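Local structure of oxidized polyvinyl alcohol hydrolase (Pseudomonas sp. VM15C, 3WWC) at residues A[67-71]-A[126-130]; A[180-184]-A[199-205]; A[297-301]-A[340-344]. The protein hydrolyses the beta-diketone 4,6-nonanedione and also oxidized polyvinyl alcohol, the latter as the second step of polyvinyl alcohol degradation. The protein carries 1 engineered substitution. All coordinates share one frame; numbering follows the deposited sequence.

Contact 1: residues A[67-71]-A[126-130]; sequences PMTGS and WNPWF. With BUA (butanoic acid), chain C; BUA (butanoic acid), chain D.
Met68 lies over one face of the Trp129 indole. Its SD sits 4.3 Å from the centroid of the six-membered ring, almost on the ring normal, which makes a Met-aromatic contact. CG covers the same ring nearer its rim, as a CH-pi contact, and CB reaches Trp129 CZ2 at 3.6 Å. With CG beside the backbone N (chi1 -67°), the chain lays SD over the ring. Met68 also packs on Met182 and Thr183 of helix 178-189. The edge of the same indole is held too. Trp129 NE1 donates to Thr69 O at 2.8 Å, and the oxygen lies near the ring plane. This bond is likely to fix the turn of the ring under Met68. Farther along, Pro128 packs against Ser71, with Pro128 CG 3.4 Å from Ser71 OG. The Ser71 hydroxyl is gripped from two directions. It accepts the N-H of Trp126 NE1 at 2.9 Å (angle 163°), within the indole plane, and it donates to O1 of the chain C butanoic acid at 2.7 Å. Trp126 thus probably orients the serine that binds the acid, while the carbon chain of that butanoic acid runs over the Trp126 face. A second butanoic acid, chain D, covers the same face nearer the rim. The end carbons C1 of the two acids nearly coincide, so their simultaneous full occupancy is doubtful. His303 also bonds butanoic acid. The site is a butanoic acid pocket, consistent with an acyl-binding site, in an alpha/beta-hydrolase fold, where the loop after the corresponding strand commonly contributes to the oxyanion hole.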
loop_
_atom_site.group_PDB
_atom_site.type_symbol
_atom_site.label_atom_id
_atom_site.label_comp_id
_atom_site.label_asym_id
_atom_site.label_seq_id
_atom_site.Cartn_x
_atom_site.Cartn_y
_atom_site.Cartn_z
ATOM N N PRO A 67 3.755 6.093 4.447
ATOM C CA PRO A 67 4.457 4.837 4.205
ATOM C C PRO A 67 4.106 3.793 5.240
ATOM O O PRO A 67 3.957 4.092 6.448
ATOM C CB PRO A 67 5.924 5.260 4.313
ATOM C CG PRO A 67 5.883 6.337 5.403
ATOM C CD PRO A 67 4.658 7.109 5.052
ATOM N N MET A 68 3.993 2.559 4.761
ATOM C CA MET A 68 3.668 1.438 5.655
ATOM C C MET A 68 4.691 0.345 5.569
ATOM O O MET A 68 5.063 -0.082 4.474
ATOM C CB MET A 68 2.304 0.869 5.291
ATOM C CG MET A 68 1.234 1.885 5.589
ATOM S SD MET A 68 -0.422 1.358 5.041
ATOM C CE MET A 68 -0.282 1.526 3.337
ATOM N N THR A 69 5.121 -0.145 6.728
ATOM C CA THR A 69 6.028 -1.275 6.771
ATOM C C THR A 69 5.278 -2.566 6.465
ATOM O O THR A 69 4.050 -2.572 6.213
ATOM C CB THR A 69 6.671 -1.325 8.177
ATOM O OG1 THR A 69 7.769 -2.256 8.123
ATOM C CG2 THR A 69 5.653 -1.767 9.252
ATOM N N GLY A 70 6.025 -3.660 6.483
ATOM C CA GLY A 70 5.451 -4.975 6.195
ATOM C C GLY A 70 5.240 -5.828 7.435
ATOM O O GLY A 70 4.743 -5.372 8.465
ATOM N N SER A 71 5.613 -7.097 7.305
ATOM C CA SER A 71 5.408 -8.057 8.397
ATOM C C SER A 71 6.479 -8.138 9.423
ATOM O O SER A 71 6.178 -8.353 10.592
ATOM C CB SER A 71 5.234 -9.460 7.794
ATOM O OG SER A 71 4.046 -9.506 6.991
ATOM N N TRP A 126 -4.151 -11.600 7.447
ATOM C CA TRP A 126 -2.766 -11.440 7.896
ATOM C C TRP A 126 -2.701 -10.345 8.961
ATOM O O TRP A 126 -3.285 -9.293 8.820
ATOM C CB TRP A 126 -1.955 -11.100 6.639
ATOM C CG TRP A 126 -0.509 -11.413 6.799
ATOM C CD1 TRP A 126 0.523 -10.537 6.743
ATOM C CD2 TRP A 126 0.054 -12.691 7.112
ATOM N NE1 TRP A 126 1.710 -11.189 7.025
ATOM C CE2 TRP A 126 1.439 -12.511 7.247
ATOM C CE3 TRP A 126 -0.486 -13.970 7.283
ATOM C CZ2 TRP A 126 2.306 -13.562 7.555
ATOM C CZ3 TRP A 126 0.386 -15.030 7.592
ATOM C CH2 TRP A 126 1.759 -14.808 7.723
ATOM N N ASN A 127 -1.993 -10.606 10.037
ATOM C CA ASN A 127 -2.006 -9.698 11.195
ATOM C C ASN A 127 -1.351 -8.303 11.146
ATOM O O ASN A 127 -1.751 -7.450 11.915
ATOM C CB ASN A 127 -1.422 -10.448 12.407
ATOM C CG ASN A 127 -2.034 -10.016 13.718
ATOM O OD1 ASN A 127 -3.217 -9.734 13.809
ATOM N ND2 ASN A 127 -1.205 -10.000 14.759
ATOM N N PRO A 128 -0.342 -8.048 10.277
ATOM C CA PRO A 128 0.263 -6.714 10.294
ATOM C C PRO A 128 -0.684 -5.541 10.062
ATOM O O PRO A 128 -0.574 -4.490 10.721
ATOM C CB PRO A 128 1.323 -6.779 9.191
ATOM C CG PRO A 128 1.810 -8.268 9.253
ATOM C CD PRO A 128 0.430 -9.004 9.458
ATOM N N TRP A 129 -1.599 -5.709 9.101
ATOM C CA TRP A 129 -2.561 -4.665 8.770
ATOM C C TRP A 129 -3.880 -5.364 8.479
ATOM O O TRP A 129 -3.914 -6.531 8.145
ATOM C CB TRP A 129 -2.163 -3.899 7.487
ATOM C CG TRP A 129 -0.762 -3.255 7.512
ATOM C CD1 TRP A 129 0.389 -3.742 6.909
ATOM C CD2 TRP A 129 -0.385 -2.035 8.161
ATOM N NE1 TRP A 129 1.448 -2.901 7.162
ATOM C CE2 TRP A 129 1.007 -1.842 7.923
ATOM C CE3 TRP A 129 -1.078 -1.085 8.928
ATOM C CZ2 TRP A 129 1.708 -0.729 8.424
ATOM C CZ3 TRP A 129 -0.406 0.008 9.430
ATOM C CH2 TRP A 129 0.992 0.190 9.175
ATOM N N PHE A 130 -4.979 -4.601 8.561
ATOM C CA PHE A 130 -6.290 -5.157 8.217
ATOM C C PHE A 130 -6.385 -4.944 6.695
ATOM O O PHE A 130 -7.027 -4.019 6.194
ATOM C CB PHE A 130 -7.359 -4.367 9.000
ATOM C CG PHE A 130 -7.181 -4.448 10.527
ATOM C CD1 PHE A 130 -7.281 -5.677 11.159
ATOM C CD2 PHE A 130 -6.878 -3.316 11.296
ATOM C CE1 PHE A 130 -7.059 -5.760 12.552
ATOM C CE2 PHE A 130 -6.671 -3.400 12.656
ATOM C CZ PHE A 130 -6.758 -4.633 13.296
HETATM C C1 BUA C . 1.242 -12.733 3.127
HETATM C C2 BUA C . 2.468 -11.918 2.711
HETATM C C3 BUA C . 2.606 -10.715 3.645
HETATM C C4 BUA C . 3.879 -9.923 3.333
HETATM O O1 BUA C . 4.424 -9.336 4.295
HETATM O O2 BUA C . 4.229 -9.870 2.131
HETATM C C1 BUA D . 0.702 -12.940 2.479
HETATM C C2 BUA D . -0.360 -13.884 3.046
HETATM C C3 BUA D . 0.277 -15.245 3.342
HETATM C C4 BUA D . -0.770 -16.164 3.974
HETATM O O1 BUA D . -1.971 -15.843 3.840
HETATM O O2 BUA D . -0.345 -17.170 4.582
#

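Contact 2: residues A[180-184]-A[199-205]; sequences GTMTN and PISGEWY
Asn184, Pro199 and Thr181 bury the most surface where helix 178-189 packs on the end of strand 196-200 and the loop after it. This is the helix and second strand of a beta-alpha-beta crossover in the alpha/beta-hydrolase fold. The helix follows what is, by similarity, the nucleophile elbow, where the engineered Ala177 replaces the catalytic residue. Asn184 uses both ends of its amide. ND2 donates to Glu203 O at 3.1 Å (angle 153°), in line with its own amide plane but from above the carbonyl plane. OD1 lies against Pro199 CB at 3.4 Å. The amide also crosses the edge of the Trp204 ring, its plane turned 75° from the indole, with ND2 3.7 Å from Trp204 CE3. Pro199 is wedged between this amide and Thr183, whose CG2 meets Pro199 CD at 3.8 Å. Pro199 CB also touches Gly180 O. Thr181 meets the loop at Glu203. Its OG1 turns beside the backbone N (chi1 -49°) and accepts Glu203 N at 2.8 Å. The same oxygen bonds Ala177 O one turn back and a water. That water donates to Tyr205 OH, whose main partner is Glu131. The torsion sends Thr181 CG2 the other way, to Tyr205 CE2 at 3.7 Å. Gly180 and Gly202 let the backbones come close, their CA atoms 4.0 Å apart; a side-chain carbon on either would clash. Within the loop, Glu203 OE2 takes the N-H of Trp204 on its anti lone pair and the N-H of Tyr205 from above the carboxylate plane.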
loop_
_atom_site.group_PDB
_atom_site.type_symbol
_atom_site.label_atom_id
_atom_site.label_comp_id
_atom_site.label_asym_id
_atom_site.label_seq_id
_atom_site.Cartn_x
_atom_site.Cartn_y
_atom_site.Cartn_z
ATOM N N GLY A 180 2.116 -3.139 1.254
ATOM C CA GLY A 180 1.678 -2.964 -0.127
ATOM C C GLY A 180 0.261 -3.516 -0.300
ATOM O O GLY A 180 -0.524 -2.945 -1.050
ATOM N N THR A 181 -0.071 -4.625 0.381
ATOM C CA THR A 181 -1.418 -5.179 0.320
ATOM C C THR A 181 -2.372 -4.157 0.923
ATOM O O THR A 181 -3.457 -3.917 0.389
ATOM C CB THR A 181 -1.469 -6.486 1.115
ATOM O OG1 THR A 181 -0.355 -7.314 0.699
ATOM C CG2 THR A 181 -2.808 -7.190 0.893
ATOM N N MET A 182 -1.964 -3.577 2.032
ATOM C CA MET A 182 -2.811 -2.568 2.660
ATOM C C MET A 182 -3.009 -1.358 1.760
ATOM O O MET A 182 -4.114 -0.765 1.757
ATOM C CB MET A 182 -2.188 -2.171 4.012
ATOM C CG MET A 182 -3.038 -1.183 4.845
ATOM S SD MET A 182 -4.569 -1.976 5.421
ATOM C CE MET A 182 -5.804 -0.890 4.691
ATOM N N THR A 183 -1.976 -0.997 0.979
ATOM C CA THR A 183 -2.096 0.134 0.034
ATOM C C THR A 183 -3.188 -0.234 -0.984
ATOM O O THR A 183 -4.057 0.578 -1.304
ATOM C CB THR A 183 -0.782 0.367 -0.690
ATOM O OG1 THR A 183 0.200 0.735 0.288
ATOM C CG2 THR A 183 -0.923 1.512 -1.697
ATOM N N ASN A 184 -3.128 -1.437 -1.554
ATOM C CA ASN A 184 -4.154 -1.847 -2.501
ATOM C C ASN A 184 -5.552 -1.754 -1.863
ATOM O O ASN A 184 -6.488 -1.234 -2.493
ATOM C CB ASN A 184 -3.946 -3.326 -2.945
ATOM C CG ASN A 184 -2.868 -3.475 -3.995
ATOM O OD1 ASN A 184 -2.636 -2.564 -4.802
ATOM N ND2 ASN A 184 -2.205 -4.657 -4.021
ATOM N N PRO A 199 1.823 0.615 -4.098
ATOM C CA PRO A 199 1.805 -0.754 -3.536
ATOM C C PRO A 199 3.010 -1.539 -4.065
ATOM O O PRO A 199 3.047 -1.888 -5.237
ATOM C CB PRO A 199 0.457 -1.320 -4.013
ATOM C CG PRO A 199 0.180 -0.518 -5.338
ATOM C CD PRO A 199 0.715 0.858 -5.072
ATOM N N ILE A 200 4.010 -1.752 -3.213
ATOM C CA ILE A 200 5.229 -2.460 -3.577
ATOM C C ILE A 200 5.115 -3.889 -3.086
ATOM O O ILE A 200 5.009 -4.145 -1.882
ATOM C CB ILE A 200 6.457 -1.803 -2.922
ATOM C CG1 ILE A 200 6.527 -0.307 -3.251
ATOM C CG2 ILE A 200 7.709 -2.534 -3.407
ATOM C CD1 ILE A 200 7.748 0.417 -2.568
ATOM N N SER A 201 5.088 -4.808 -4.049
ATOM C CA SER A 201 5.004 -6.247 -3.736
ATOM C C SER A 201 3.906 -6.562 -2.758
ATOM O O SER A 201 4.132 -7.234 -1.736
ATOM C CB SER A 201 6.325 -6.700 -3.211
ATOM O OG SER A 201 7.320 -6.461 -4.171
ATOM N N GLY A 202 2.733 -6.053 -3.083
ATOM C CA GLY A 202 1.546 -6.326 -2.258
ATOM C C GLY A 202 0.747 -7.476 -2.836
ATOM O O GLY A 202 0.826 -7.803 -4.037
ATOM N N GLU A 203 -0.039 -8.094 -1.974
ATOM C CA GLU A 203 -0.925 -9.166 -2.432
ATOM C C GLU A 203 -2.233 -8.583 -2.975
ATOM O O GLU A 203 -2.601 -7.399 -2.736
ATOM C CB GLU A 203 -1.278 -10.137 -1.269
ATOM C CG GLU A 203 -0.534 -11.507 -1.297
ATOM C CD GLU A 203 -1.036 -12.426 -2.390
ATOM O OE1 GLU A 203 -0.627 -13.595 -2.350
ATOM O OE2 GLU A 203 -1.835 -12.034 -3.282
ATOM N N TRP A 204 -2.931 -9.448 -3.707
ATOM C CA TRP A 204 -4.283 -9.192 -4.229
ATOM C C TRP A 204 -5.223 -10.277 -3.638
ATOM O O TRP A 204 -6.433 -10.063 -3.557
ATOM C CB TRP A 204 -4.316 -9.322 -5.766
ATOM C CG TRP A 204 -5.485 -8.599 -6.407
ATOM C CD1 TRP A 204 -6.613 -9.167 -6.971
ATOM C CD2 TRP A 204 -5.636 -7.178 -6.555
ATOM N NE1 TRP A 204 -7.444 -8.182 -7.466
ATOM C CE2 TRP A 204 -6.870 -6.946 -7.226
ATOM C CE3 TRP A 204 -4.840 -6.067 -6.184
ATOM C CZ2 TRP A 204 -7.322 -5.654 -7.541
ATOM C CZ3 TRP A 204 -5.290 -4.779 -6.495
ATOM C CH2 TRP A 204 -6.519 -4.566 -7.172
ATOM N N TYR A 205 -4.667 -11.419 -3.249
ATOM C CA TYR A 205 -5.434 -12.587 -2.720
ATOM C C TYR A 205 -6.503 -12.962 -3.727
ATOM O O TYR A 205 -7.722 -13.003 -3.446
ATOM C CB TYR A 205 -6.077 -12.273 -1.387
ATOM C CG TYR A 205 -5.121 -11.852 -0.306
ATOM C CD1 TYR A 205 -4.060 -12.675 0.098
ATOM C CD2 TYR A 205 -5.353 -10.670 0.400
ATOM C CE1 TYR A 205 -3.278 -12.336 1.202
ATOM C CE2 TYR A 205 -4.580 -10.327 1.507
ATOM C CZ TYR A 205 -3.560 -11.163 1.898
ATOM O OH TYR A 205 -2.836 -10.879 3.056
HETATM O O HOH W 1 -0.018 -9.457 2.360
#

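Contact 3: residues A[297-301]-A[340-344]; sequences CSSTH and EGYTC
Ser299 packs against the CE1 side of Tyr342, its CB 3.7 Å from Tyr342 CE1 and its OG obliquely placed against the ring. The OG lies opposite the backbone N (chi1 -169°), and there it donates to Gly341 O at 2.7 Å. A water joins the two side chains at their polar ends, donating to Ser299 OG and to Tyr342 OH. The phenol also bonds Leu308 O, and its ring stacks with Phe313. With an alanine at Ser299 the OG is gone, and Gly341 O would probably lose its direct side-chain grip, leaving the shared water held less firmly beside Tyr342. Beside these side chains the two segments pair antiparallel, Ser298 with Thr343 being the hydrogen-bonded pair. Ser298 N donates to Thr343 O at 2.7 Å (168°), and Thr343 N returns a bond to Ser298 O. It is the margin of the central sheet of the alpha/beta-hydrolase fold, where strand 343-346 is the outermost strand beside strand 292-298. Ser298 and Thr343 turn their side chains to one face, and each bonds a water there that also reaches a backbone oxygen of this pair. The cysteines turn to the other face. Cys297 and Cys344 are a non-hydrogen-bonded pair, with CA atoms 4.1 Å apart. Both sulfurs stand beside their own backbone N, and SG joins SG at 2.1 Å with a disulfide torsion of 108°. Trp316 of helix 310-322 packs on both cysteines. Cys297 CA also points its hydrogen at Thr343 O, 3.3 Å away.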
loop_
_atom_site.group_PDB
_atom_site.type_symbol
_atom_site.label_atom_id
_atom_site.label_comp_id
_atom_site.label_asym_id
_atom_site.label_seq_id
_atom_site.Cartn_x
_atom_site.Cartn_y
_atom_site.Cartn_z
ATOM N N CYS A 297 5.976 -0.923 -12.577
ATOM C CA CYS A 297 7.412 -0.872 -12.423
ATOM C C CYS A 297 7.984 -2.223 -12.021
ATOM O O CYS A 297 7.448 -2.866 -11.137
ATOM C CB CYS A 297 7.810 0.089 -11.297
ATOM S SG CYS A 297 7.772 1.836 -11.751
ATOM N N SER A 298 9.080 -2.621 -12.682
ATOM C CA SER A 298 9.754 -3.868 -12.364
ATOM C C SER A 298 11.181 -3.613 -11.937
ATOM O O SER A 298 11.874 -2.735 -12.495
ATOM C CB SER A 298 9.814 -4.791 -13.591
ATOM O OG SER A 298 8.509 -5.115 -14.041
ATOM N N SER A 299 11.618 -4.342 -10.923
ATOM C CA SER A 299 13.006 -4.281 -10.495
ATOM C C SER A 299 13.492 -5.724 -10.228
ATOM O O SER A 299 12.803 -6.691 -10.543
ATOM C CB SER A 299 13.222 -3.393 -9.264
ATOM O OG SER A 299 14.638 -3.197 -9.070
ATOM N N THR A 300 14.665 -5.871 -9.612
ATOM C CA THR A 300 15.211 -7.215 -9.439
ATOM C C THR A 300 15.691 -7.461 -8.054
ATOM O O THR A 300 16.498 -8.378 -7.816
ATOM C CB THR A 300 16.418 -7.387 -10.376
ATOM O OG1 THR A 300 17.333 -6.304 -10.127
ATOM C CG2 THR A 300 15.989 -7.353 -11.835
ATOM N N HIS A 301 15.222 -6.667 -7.120
ATOM C CA HIS A 301 15.671 -6.765 -5.750
ATOM C C HIS A 301 14.969 -7.788 -4.866
ATOM O O HIS A 301 15.370 -7.962 -3.701
ATOM C CB HIS A 301 15.508 -5.413 -5.099
ATOM C CG HIS A 301 14.074 -4.987 -4.988
ATOM N ND1 HIS A 301 13.322 -4.646 -6.093
ATOM C CD2 HIS A 301 13.236 -4.942 -3.936
ATOM C CE1 HIS A 301 12.073 -4.413 -5.724
ATOM N NE2 HIS A 301 11.993 -4.599 -4.420
ATOM N N GLU A 340 18.289 3.946 -12.455
ATOM C CA GLU A 340 18.862 2.706 -12.934
ATOM C C GLU A 340 18.448 1.575 -11.977
ATOM O O GLU A 340 18.460 1.759 -10.771
ATOM C CB GLU A 340 20.393 2.831 -12.946
ATOM C CG GLU A 340 21.014 1.662 -13.666
ATOM C CD GLU A 340 22.542 1.717 -13.737
ATOM O OE1 GLU A 340 23.108 0.733 -14.288
ATOM O OE2 GLU A 340 23.150 2.712 -13.240
ATOM N N GLY A 341 18.054 0.450 -12.553
ATOM C CA GLY A 341 17.620 -0.702 -11.762
ATOM C C GLY A 341 16.123 -0.911 -11.836
ATOM O O GLY A 341 15.622 -1.900 -11.277
ATOM N N TYR A 342 15.416 -0.019 -12.534
ATOM C CA TYR A 342 13.945 -0.089 -12.661
ATOM C C TYR A 342 13.508 0.093 -14.094
ATOM O O TYR A 342 14.132 0.873 -14.857
ATOM C CB TYR A 342 13.245 1.045 -11.836
ATOM C CG TYR A 342 13.648 1.026 -10.388
ATOM C CD1 TYR A 342 12.933 0.283 -9.467
ATOM C CD2 TYR A 342 14.835 1.625 -9.971
ATOM C CE1 TYR A 342 13.421 0.126 -8.169
ATOM C CE2 TYR A 342 15.337 1.472 -8.703
ATOM C CZ TYR A 342 14.617 0.705 -7.803
ATOM O OH TYR A 342 15.123 0.455 -6.565
ATOM N N THR A 343 12.430 -0.606 -14.459
ATOM C CA THR A 343 11.847 -0.455 -15.801
ATOM C C THR A 343 10.368 -0.225 -15.526
ATOM O O THR A 343 9.738 -1.034 -14.820
ATOM C CB THR A 343 12.045 -1.694 -16.605
ATOM O OG1 THR A 343 13.462 -1.910 -16.749
ATOM C CG2 THR A 343 11.446 -1.530 -17.943
ATOM N N CYS A 344 9.813 0.854 -16.066
ATOM C CA CYS A 344 8.431 1.217 -15.802
ATOM C C CYS A 344 7.711 1.716 -17.039
ATOM O O CYS A 344 8.325 2.270 -17.959
ATOM C CB CYS A 344 8.357 2.353 -14.748
ATOM S SG CYS A 344 9.241 2.112 -13.160
HETATM O O HOH W 2 7.313 -3.039 -15.638
HETATM O O HOH W 3 14.454 -3.441 -14.163
HETATM O O HOH W 4 15.647 -2.352 -6.360
HETATM O O HOH W 5 17.120 -4.223 -11.681
#

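All three contacts reach the same central sheet. Contacts 1 and 2 are neighbours, with centres about 10 Å apart. Met68 CE lies 3.2 Å from Thr183 OG1 as packing, so the strand end in contact 1 meets the helix of contact 2; that hydroxyl is hydrogen-bonded to Gly179 O. They also meet at the pocket, where Trp126 CB is 3.7 Å from Tyr205 OH. Both of these residues line butanoic acid sites, and the engineered Ala177 lies beside Gly70. Contact 3 is at the sheet margin. Its centre is about 17 Å from that of contact 2 and about 23 Å from that of contact 1, and it touches neither. Its segment 297-301 ends just before His303, which bonds butanoic acid.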